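Local coordinates for protein type III effector NopAA (Sinorhizobium fredii USDA 257, PDB 6SDU) that hydrolyses xyloglucan as a type III effector of the glycosyl hydrolase 12 family and holds cellobiose in its cleft, at residues I19-A24 and P47-V52; R57-S62 and G224-F229; N37-G42 and Y73-F78. One frame throughout, in Å; residues are numbered along the deposited sequence.

Contact 1 (I19-A24 and P47-V52); sequences IWSSHA and PQTISV
Strands 20-22 and 48-52 run antiparallel, their short axes 4.7 Å apart, with Trp20 facing Val52 and Ser22 facing Ile50 in hydrogen-bonded pairs. Ile50 N bonds Ser22 O, and Val52 N bonds Trp20 O at 2.7 Å. At the start of the shorter strand, Ile19 and Trp20 both face Val52. This is a classic beta bulge. Val52 O takes a 2.7 Å bond from Ile19 N and only a weak one from Trp20 N.

The Trp20 indole carries the apolar contact. Its CG stands anti to the backbone N (chi1 173°), and the six-membered ring leans across to the other strand. Val52 CG2 meets the ring edge in plane, 3.4 Å from Trp20 CE3. Ile50 CG2 approaches the same ring obliquely, 3.5 Å from Trp20 CH2. Beside the bulge, Ile19 CG1 touches Val52 CG1 at 3.9 Å. Trp20 also stacks on Phe29 and touches Trp36, both of the facing sheet.

On the other face, Ser21 OG donates to Ile50 O at 3.0 Å, tilted 32° from the carbonyl plane. The same oxygen accepts from Ser22 N, so two donors grip it. Past the last pair, Thr49 OG1 lies 3.2 Å from His23 CB. One water bridges the widening end, donating to His23 O and accepting from Gln48 N. Ser22 OG accepts from Ala24 N, an ST turn just after the strand. The whole forms the edge of one sheet of the beta-sandwich (jelly roll) of glycosyl hydrolase family 12; its outermost strand, 20-22, starts at the bulge.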
loop_
_atom_site.group_PDB
_atom_site.type_symbol
_atom_site.label_atom_id
_atom_site.label_comp_id
_atom_site.label_asym_id
_atom_site.label_seq_id
_atom_site.Cartn_x
_atom_site.Cartn_y
_atom_site.Cartn_z
ATOM N N ILE A 19 -18.552 -11.509 6.633
ATOM C CA ILE A 19 -18.150 -12.315 7.812
ATOM C C ILE A 19 -17.748 -11.322 8.907
ATOM O O ILE A 19 -17.665 -11.715 10.029
ATOM C CB ILE A 19 -17.050 -13.332 7.468
ATOM C CG1 ILE A 19 -15.780 -12.672 6.949
ATOM C CG2 ILE A 19 -17.561 -14.355 6.486
ATOM C CD1 ILE A 19 -14.595 -13.561 6.998
ATOM N N TRP A 20 -17.505 -10.075 8.524
ATOM C CA TRP A 20 -17.223 -9.010 9.466
ATOM C C TRP A 20 -17.362 -7.681 8.746
ATOM O O TRP A 20 -17.151 -7.603 7.526
ATOM C CB TRP A 20 -15.822 -9.158 10.060
ATOM C CG TRP A 20 -15.400 -8.026 10.910
ATOM C CD1 TRP A 20 -15.709 -7.822 12.229
ATOM C CD2 TRP A 20 -14.562 -6.938 10.517
ATOM N NE1 TRP A 20 -15.093 -6.674 12.688
ATOM C CE2 TRP A 20 -14.378 -6.118 11.654
ATOM C CE3 TRP A 20 -13.903 -6.606 9.326
ATOM C CZ2 TRP A 20 -13.595 -4.973 11.623
ATOM C CZ3 TRP A 20 -13.125 -5.490 9.291
ATOM C CH2 TRP A 20 -12.977 -4.671 10.432
ATOM N N SER A 21 -17.789 -6.670 9.489
ATOM C CA SER A 21 -17.917 -5.308 9.012
ATOM C C SER A 21 -17.705 -4.373 10.198
ATOM O O SER A 21 -18.086 -4.700 11.323
ATOM C CB SER A 21 -19.303 -5.052 8.395
ATOM O OG SER A 21 -19.288 -3.861 7.634
ATOM N N SER A 22 -17.163 -3.183 9.933
ATOM C CA SER A 22 -17.016 -2.157 10.965
ATOM C C SER A 22 -16.980 -0.769 10.340
ATOM O O SER A 22 -16.441 -0.579 9.245
ATOM C CB SER A 22 -15.756 -2.361 11.817
ATOM O OG SER A 22 -15.573 -1.278 12.712
ATOM N N HIS A 23 -17.603 0.189 11.013
ATOM C CA HIS A 23 -17.411 1.589 10.669
ATOM C C HIS A 23 -16.621 2.331 11.739
ATOM O O HIS A 23 -16.393 3.537 11.604
ATOM C CB HIS A 23 -18.758 2.273 10.402
ATOM C CG HIS A 23 -19.747 2.120 11.510
ATOM N ND1 HIS A 23 -19.630 2.795 12.705
ATOM C CD2 HIS A 23 -20.869 1.367 11.609
ATOM C CE1 HIS A 23 -20.632 2.464 13.498
ATOM N NE2 HIS A 23 -21.398 1.598 12.857
ATOM N N ALA A 24 -16.187 1.638 12.781
ATOM C CA ALA A 24 -15.415 2.249 13.857
ATOM C C ALA A 24 -13.976 2.500 13.426
ATOM O O ALA A 24 -13.362 1.636 12.777
ATOM C CB ALA A 24 -15.425 1.363 15.101
ATOM N N PRO A 47 -16.666 9.496 7.380
ATOM C CA PRO A 47 -17.161 8.133 7.607
ATOM C C PRO A 47 -16.419 7.143 6.729
ATOM O O PRO A 47 -16.025 7.457 5.602
ATOM C CB PRO A 47 -18.648 8.220 7.230
ATOM C CG PRO A 47 -18.798 9.515 6.488
ATOM C CD PRO A 47 -17.727 10.426 6.960
ATOM N N GLN A 48 -16.214 5.944 7.267
ATOM C CA GLN A 48 -15.533 4.895 6.526
ATOM C C GLN A 48 -16.019 3.558 7.042
ATOM O O GLN A 48 -15.907 3.300 8.245
ATOM C CB GLN A 48 -14.018 4.992 6.700
ATOM C CG GLN A 48 -13.266 3.948 5.929
ATOM C CD GLN A 48 -11.771 4.165 5.942
ATOM O OE1 GLN A 48 -11.238 5.015 5.220
ATOM N NE2 GLN A 48 -11.076 3.364 6.737
ATOM N N THR A 49 -16.407 2.664 6.127
ATOM C CA THR A 49 -16.918 1.347 6.506
ATOM C C THR A 49 -16.208 0.274 5.693
ATOM O O THR A 49 -16.281 0.257 4.455
ATOM C CB THR A 49 -18.439 1.271 6.291
ATOM O OG1 THR A 49 -19.095 2.190 7.174
ATOM C CG2 THR A 49 -18.984 -0.159 6.512
ATOM N N ILE A 50 -15.562 -0.636 6.396
ATOM C CA ILE A 50 -14.894 -1.784 5.799
ATOM C C ILE A 50 -15.781 -3.008 6.012
ATOM O O ILE A 50 -16.432 -3.144 7.059
ATOM C CB ILE A 50 -13.490 -1.954 6.422
ATOM C CG1 ILE A 50 -12.641 -2.984 5.666
ATOM C CG2 ILE A 50 -13.603 -2.260 7.915
ATOM C CD1 ILE A 50 -11.190 -3.003 6.150
ATOM N N SER A 51 -15.890 -3.854 4.989
ATOM C CA SER A 51 -16.621 -5.113 5.100
ATOM C C SER A 51 -15.759 -6.217 4.520
ATOM O O SER A 51 -15.053 -6.000 3.527
ATOM C CB SER A 51 -17.998 -5.077 4.406
ATOM O OG SER A 51 -17.855 -5.095 2.999
ATOM N N VAL A 52 -15.776 -7.380 5.176
ATOM C CA VAL A 52 -14.992 -8.537 4.755
ATOM C C VAL A 52 -15.943 -9.661 4.384
ATOM O O VAL A 52 -16.771 -10.082 5.205
ATOM C CB VAL A 52 -14.017 -8.997 5.843
ATOM C CG1 VAL A 52 -13.228 -10.187 5.335
ATOM C CG2 VAL A 52 -13.112 -7.852 6.240
HETATM O O HOH W 1 -17.384 5.518 9.894
#

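Contact 2 (R57-S62 and G224-F229); sequences RWSVWS and GKNFNF
Trp58 and Phe229 lie side by side on neighbouring antiparallel strands and form an offset stack. The Phe229 ring sits 4.2 Å, centroid to centroid, from the six-membered ring of Trp58, with the planes 17° apart. Trp58 CG is placed between its backbone N and carbonyl carbon (chi1 66°), which swings the indole toward the partner strand. Phe229 CB lies over the face of the five-membered ring of Trp58, a CH-pi contact of 3.8 Å to the centroid. Trp58 NE1 is buried here and has no polar partner in the model.

Val60 continues this face. Its CG1 touches Phe227 CB at 4.0 Å and comes near the edge of the Phe229 ring. The ring of Phe227 turns an edge to Val60 O and meets Trp104 edge-to-face.

The opposite face is more polar. Ser59 OG has two acceptors nearby, Asn228 OD1 at 3.2 Å and Phe227 O; either bond would be weak. Trp61 CG is anti to its backbone N (chi1 171°), and the indole reaches along the end of the other strand. There Trp61 NE1 comes within 3.4 Å of Gly224 CA. The backbone of Gly224 lies close against the indole.

Six backbone bonds join the hydrogen-bonded pairs Trp58-Phe229, Val60-Phe227 and Ser62-Lys225. Lys225 N to Ser62 O is 2.8 Å. The aromatic face turns to the second sheet, where Trp58 packs on Val76 and Phe227 on Val216, as in the sandwich core of a family 12 jelly roll.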
loop_
_atom_site.group_PDB
_atom_site.type_symbol
_atom_site.label_atom_id
_atom_site.label_comp_id
_atom_site.label_asym_id
_atom_site.label_seq_id
_atom_site.Cartn_x
_atom_site.Cartn_y
_atom_site.Cartn_z
ATOM N N ARG A 57 -11.513 -11.749 -0.016
ATOM C CA ARG A 57 -12.345 -10.724 -0.655
ATOM C C ARG A 57 -12.905 -9.754 0.377
ATOM O O ARG A 57 -13.585 -10.164 1.317
ATOM C CB ARG A 57 -13.497 -11.354 -1.437
ATOM C CG ARG A 57 -14.379 -10.349 -2.130
ATOM C CD ARG A 57 -15.593 -11.022 -2.722
ATOM N NE ARG A 57 -15.253 -11.746 -3.941
ATOM C CZ ARG A 57 -15.550 -11.318 -5.162
ATOM N NH1 ARG A 57 -16.203 -10.169 -5.315
ATOM N NH2 ARG A 57 -15.197 -12.035 -6.227
ATOM N N TRP A 58 -12.675 -8.459 0.144
ATOM C CA TRP A 58 -13.090 -7.405 1.053
ATOM C C TRP A 58 -13.342 -6.115 0.281
ATOM O O TRP A 58 -13.097 -6.020 -0.930
ATOM C CB TRP A 58 -12.065 -7.192 2.176
ATOM C CG TRP A 58 -10.728 -6.680 1.791
ATOM C CD1 TRP A 58 -9.681 -7.406 1.256
ATOM C CD2 TRP A 58 -10.226 -5.351 1.998
ATOM N NE1 TRP A 58 -8.582 -6.588 1.087
ATOM C CE2 TRP A 58 -8.886 -5.327 1.529
ATOM C CE3 TRP A 58 -10.773 -4.185 2.541
ATOM C CZ2 TRP A 58 -8.089 -4.175 1.592
ATOM C CZ3 TRP A 58 -9.994 -3.032 2.566
ATOM C CH2 TRP A 58 -8.661 -3.037 2.102
ATOM N N SER A 59 -13.920 -5.148 0.990
ATOM C CA SER A 59 -14.306 -3.881 0.404
ATOM C C SER A 59 -14.254 -2.798 1.480
ATOM O O SER A 59 -14.312 -3.093 2.681
ATOM C CB SER A 59 -15.711 -4.028 -0.221
ATOM O OG SER A 59 -16.365 -2.791 -0.336
ATOM N N VAL A 60 -14.120 -1.544 1.035
ATOM C CA VAL A 60 -14.178 -0.375 1.909
ATOM C C VAL A 60 -14.797 0.804 1.152
ATOM O O VAL A 60 -14.503 1.026 -0.032
ATOM C CB VAL A 60 -12.788 -0.011 2.462
ATOM C CG1 VAL A 60 -11.818 0.264 1.318
ATOM C CG2 VAL A 60 -12.910 1.191 3.384
ATOM N N TRP A 61 -15.697 1.529 1.822
ATOM C CA TRP A 61 -16.256 2.791 1.334
ATOM C C TRP A 61 -15.845 3.919 2.260
ATOM O O TRP A 61 -15.877 3.752 3.478
ATOM C CB TRP A 61 -17.765 2.741 1.253
ATOM C CG TRP A 61 -18.437 4.046 0.957
ATOM C CD1 TRP A 61 -18.821 4.539 -0.300
ATOM C CD2 TRP A 61 -18.889 5.024 1.913
ATOM N NE1 TRP A 61 -19.456 5.753 -0.154
ATOM C CE2 TRP A 61 -19.534 6.069 1.181
ATOM C CE3 TRP A 61 -18.824 5.118 3.305
ATOM C CZ2 TRP A 61 -20.068 7.210 1.801
ATOM C CZ3 TRP A 61 -19.381 6.259 3.927
ATOM C CH2 TRP A 61 -20.001 7.282 3.165
ATOM N N SER A 62 -15.436 5.054 1.697
ATOM C CA SER A 62 -14.931 6.141 2.524
ATOM C C SER A 62 -15.304 7.472 1.905
ATOM O O SER A 62 -15.227 7.628 0.691
ATOM C CB SER A 62 -13.393 6.020 2.698
ATOM O OG SER A 62 -12.878 6.891 3.696
ATOM N N GLY A 224 -18.102 10.175 -0.917
ATOM C CA GLY A 224 -17.990 8.752 -0.707
ATOM C C GLY A 224 -17.488 8.057 -1.954
ATOM O O GLY A 224 -18.017 8.281 -3.044
ATOM N N LYS A 225 -16.448 7.236 -1.827
ATOM C CA LYS A 225 -15.962 6.458 -2.950
ATOM C C LYS A 225 -15.712 5.033 -2.473
ATOM O O LYS A 225 -15.244 4.808 -1.343
ATOM C CB LYS A 225 -14.715 7.098 -3.565
ATOM C CG LYS A 225 -15.081 8.176 -4.581
ATOM C CD LYS A 225 -14.029 9.224 -4.731
ATOM C CE LYS A 225 -14.462 10.211 -5.807
ATOM N NZ LYS A 225 -15.928 10.407 -5.792
ATOM N N ASN A 226 -15.978 4.080 -3.366
ATOM C CA ASN A 226 -15.979 2.668 -3.032
ATOM C C ASN A 226 -14.771 1.980 -3.652
ATOM O O ASN A 226 -14.426 2.249 -4.807
ATOM C CB ASN A 226 -17.275 2.022 -3.531
ATOM C CG ASN A 226 -17.497 0.648 -2.939
ATOM O OD1 ASN A 226 -17.646 0.513 -1.726
ATOM N ND2 ASN A 226 -17.561 -0.369 -3.783
ATOM N N PHE A 227 -14.141 1.083 -2.882
ATOM C CA PHE A 227 -13.009 0.280 -3.351
ATOM C C PHE A 227 -13.299 -1.181 -3.050
ATOM O O PHE A 227 -13.530 -1.533 -1.894
ATOM C CB PHE A 227 -11.698 0.699 -2.668
ATOM C CG PHE A 227 -11.309 2.138 -2.903
ATOM C CD1 PHE A 227 -11.886 3.152 -2.156
ATOM C CD2 PHE A 227 -10.347 2.471 -3.855
ATOM C CE1 PHE A 227 -11.517 4.475 -2.353
ATOM C CE2 PHE A 227 -9.982 3.788 -4.062
ATOM C CZ PHE A 227 -10.583 4.793 -3.324
ATOM N N ASN A 228 -13.321 -2.023 -4.080
ATOM C CA ASN A 228 -13.555 -3.450 -3.914
ATOM C C ASN A 228 -12.272 -4.227 -4.185
ATOM O O ASN A 228 -11.653 -4.072 -5.247
ATOM C CB ASN A 228 -14.653 -3.968 -4.851
ATOM C CG ASN A 228 -16.006 -3.362 -4.563
ATOM O OD1 ASN A 228 -16.521 -3.479 -3.455
ATOM N ND2 ASN A 228 -16.610 -2.740 -5.573
ATOM N N PHE A 229 -11.909 -5.105 -3.261
ATOM C CA PHE A 229 -10.743 -5.954 -3.450
ATOM C C PHE A 229 -11.357 -7.336 -3.613
ATOM O O PHE A 229 -11.642 -8.029 -2.632
ATOM C CB PHE A 229 -9.764 -5.818 -2.278
ATOM C CG PHE A 229 -9.237 -4.406 -2.106
ATOM C CD1 PHE A 229 -8.125 -3.971 -2.810
ATOM C CD2 PHE A 229 -9.881 -3.504 -1.277
ATOM C CE1 PHE A 229 -7.646 -2.663 -2.663
ATOM C CE2 PHE A 229 -9.418 -2.180 -1.140
ATOM C CZ PHE A 229 -8.311 -1.760 -1.837
#

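Contact 3 (N37-G42 and Y73-F78); sequences NNDVWG and YPHVAF
Asn37 and His75 form an antiparallel hydrogen-bonded pair in the larger sheet of the family 12 beta-sandwich. Strands 37-40 and 73-78 approach to 4.9 Å between their short axes.

Three backbone bonds join them. Asn37 N donates to His75 O at 2.8 Å, and His75 N returns a bond to Asn37 O. Farther along, Tyr73 N bonds Asp39 O at 2.9 Å, with the donor tilted from the carbonyl plane. Between these bonds Asn38 is the centre of an inverse gamma turn, and the pairing there is looser. Pro74 CA adds a CA-H...O contact to Asn37 O.

The polar side chains gather round the imidazole. His75 CG sits between the backbone N and the carbonyl carbon (chi1 69°); this carries the ring across toward strand 37-40, beside Asn37. The Asn37 amide is turned 23° from the ring plane, with Asn37 CB 3.5 Å from His75 CE1. Asp39 OD2 lies at the edge of the ring, 3.4 Å from His75 CE1, its carboxylate nearly perpendicular to the ring at 84°. The nearby acid may polarise the imidazole.

One apolar pair crosses the contact. Trp41 CH2 touches Tyr73 CB at 4.1 Å, the two side chains lying side by side and pointing the same way. Tyr73 OH is held by Ala107 O, and His75 CB lies over one face of the Tyr73 ring, toward its rim. Trp41 also packs on Ile70, a residue of the glucose pocket.

The imidazole's rotation is fixed within its own strand: His75 ND1 donates to Tyr73 O at 2.9 Å, almost straight and in the ring plane.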
loop_
_atom_site.group_PDB
_atom_site.type_symbol
_atom_site.label_atom_id
_atom_site.label_comp_id
_atom_site.label_asym_id
_atom_site.label_seq_id
_atom_site.Cartn_x
_atom_site.Cartn_y
_atom_site.Cartn_z
ATOM N N ASN A 37 -7.972 -3.993 8.945
ATOM C CA ASN A 37 -7.900 -2.840 9.842
ATOM C C ASN A 37 -8.532 -1.607 9.204
ATOM O O ASN A 37 -8.098 -1.166 8.136
ATOM C CB ASN A 37 -6.444 -2.563 10.210
ATOM C CG ASN A 37 -5.784 -3.766 10.847
ATOM O OD1 ASN A 37 -5.842 -3.928 12.069
ATOM N ND2 ASN A 37 -5.179 -4.640 10.023
ATOM N N ASN A 38 -9.552 -1.055 9.873
ATOM C CA ASN A 38 -10.256 0.172 9.460
ATOM C C ASN A 38 -9.532 1.420 9.970
ATOM O O ASN A 38 -10.071 2.200 10.756
ATOM C CB ASN A 38 -11.694 0.144 9.963
ATOM C CG ASN A 38 -12.592 1.076 9.188
ATOM O OD1 ASN A 38 -12.362 1.313 8.010
ATOM N ND2 ASN A 38 -13.603 1.631 9.848
ATOM N N ASP A 39 -8.305 1.623 9.492
ATOM C CA ASP A 39 -7.454 2.697 10.017
ATOM C C ASP A 39 -7.856 4.062 9.465
ATOM O O ASP A 39 -7.755 4.286 8.252
ATOM C CB ASP A 39 -5.990 2.419 9.700
ATOM C CG ASP A 39 -5.437 1.276 10.498
ATOM O OD1 ASP A 39 -6.239 0.564 11.156
ATOM O OD2 ASP A 39 -4.191 1.111 10.484
ATOM N N VAL A 40 -8.363 4.941 10.350
ATOM C CA VAL A 40 -8.751 6.321 10.044
ATOM C C VAL A 40 -8.356 7.193 11.226
ATOM O O VAL A 40 -8.736 6.893 12.367
ATOM C CB VAL A 40 -10.261 6.511 9.793
ATOM C CG1 VAL A 40 -10.505 7.818 9.059
ATOM C CG2 VAL A 40 -10.848 5.361 9.058
ATOM N N TRP A 41 -7.572 8.242 10.973
ATOM C CA TRP A 41 -7.085 9.120 12.039
ATOM C C TRP A 41 -7.244 10.602 11.697
ATOM O O TRP A 41 -7.809 10.945 10.651
ATOM C CB TRP A 41 -5.621 8.821 12.315
ATOM C CG TRP A 41 -4.815 9.011 11.091
ATOM C CD1 TRP A 41 -4.270 10.178 10.644
ATOM C CD2 TRP A 41 -4.499 8.017 10.113
ATOM N NE1 TRP A 41 -3.602 9.963 9.463
ATOM C CE2 TRP A 41 -3.721 8.644 9.117
ATOM C CE3 TRP A 41 -4.773 6.654 9.998
ATOM C CZ2 TRP A 41 -3.220 7.959 8.011
ATOM C CZ3 TRP A 41 -4.275 5.972 8.889
ATOM C CH2 TRP A 41 -3.519 6.631 7.908
ATOM N N GLY A 42 -6.725 11.500 12.543
ATOM C CA GLY A 42 -6.703 12.890 12.149
ATOM C C GLY A 42 -7.738 13.787 12.801
ATOM O O GLY A 42 -8.496 13.375 13.686
ATOM N N TYR A 73 -6.010 4.515 6.010
ATOM C CA TYR A 73 -5.419 3.399 5.273
ATOM C C TYR A 73 -6.148 2.122 5.654
ATOM O O TYR A 73 -5.620 1.292 6.407
ATOM C CB TYR A 73 -3.915 3.278 5.538
ATOM C CG TYR A 73 -3.198 2.186 4.718
ATOM C CD1 TYR A 73 -3.288 2.144 3.325
ATOM C CD2 TYR A 73 -2.417 1.213 5.347
ATOM C CE1 TYR A 73 -2.627 1.157 2.580
ATOM C CE2 TYR A 73 -1.749 0.218 4.616
ATOM C CZ TYR A 73 -1.857 0.190 3.238
ATOM O OH TYR A 73 -1.204 -0.809 2.521
ATOM N N PRO A 74 -7.389 1.949 5.185
ATOM C CA PRO A 74 -8.048 0.640 5.331
ATOM C C PRO A 74 -7.225 -0.432 4.629
ATOM O O PRO A 74 -6.816 -0.267 3.471
ATOM C CB PRO A 74 -9.399 0.834 4.634
ATOM C CG PRO A 74 -9.208 2.015 3.734
ATOM C CD PRO A 74 -8.239 2.913 4.467
ATOM N N HIS A 75 -6.961 -1.532 5.324
ATOM C CA HIS A 75 -6.065 -2.488 4.690
ATOM C C HIS A 75 -6.255 -3.872 5.268
ATOM O O HIS A 75 -6.791 -4.051 6.360
ATOM C CB HIS A 75 -4.610 -2.069 4.830
ATOM C CG HIS A 75 -4.098 -2.151 6.233
ATOM N ND1 HIS A 75 -4.282 -1.136 7.147
ATOM C CD2 HIS A 75 -3.386 -3.110 6.871
ATOM C CE1 HIS A 75 -3.709 -1.467 8.291
ATOM N NE2 HIS A 75 -3.173 -2.665 8.155
ATOM N N VAL A 76 -5.786 -4.841 4.497
ATOM C CA VAL A 76 -5.652 -6.232 4.886
ATOM C C VAL A 76 -4.163 -6.457 5.146
ATOM O O VAL A 76 -3.321 -5.795 4.535
ATOM C CB VAL A 76 -6.204 -7.141 3.768
ATOM C CG1 VAL A 76 -5.455 -6.874 2.451
ATOM C CG2 VAL A 76 -6.144 -8.640 4.137
ATOM N N ALA A 77 -3.832 -7.305 6.116
ATOM C CA ALA A 77 -2.439 -7.552 6.478
ATOM C C ALA A 77 -2.177 -9.042 6.660
ATOM O O ALA A 77 -3.038 -9.784 7.141
ATOM C CB ALA A 77 -2.041 -6.791 7.773
ATOM N N PHE A 78 -0.950 -9.459 6.323
ATOM C CA PHE A 78 -0.504 -10.846 6.427
ATOM C C PHE A 78 0.912 -10.896 7.003
ATOM O O PHE A 78 1.845 -10.320 6.431
ATOM C CB PHE A 78 -0.546 -11.517 5.041
ATOM C CG PHE A 78 -0.319 -13.027 5.059
ATOM C CD1 PHE A 78 0.959 -13.564 4.915
ATOM C CD2 PHE A 78 -1.393 -13.909 5.178
ATOM C CE1 PHE A 78 1.162 -14.951 4.906
ATOM C CE2 PHE A 78 -1.199 -15.289 5.171
ATOM C CZ PHE A 78 0.085 -15.811 5.036
#

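Contacts 1 and 2 belong to the six-stranded sheet, and contact 3 to the sheet that faces it. Strands 48-54 and 57-62 are neighbours, so contacts 1 and 2 join directly: Ser51 N lies 2.9 Å from Ser59 O. Between the sheets, Gln48 NE2 of contact 1 reaches Asn38 OD1 of contact 3 at 2.7 Å. Contacts 2 and 3 meet by packing, with Trp58 CH2 3.6 Å from Pro74 O. Contact 3 is nearest the sugar: the Trp41 side chain is about 6 Å from a bound glucose unit. The Gln48 side chain is about 14 Å from a bound glucose, and the Phe227 side chain also about 14 Å.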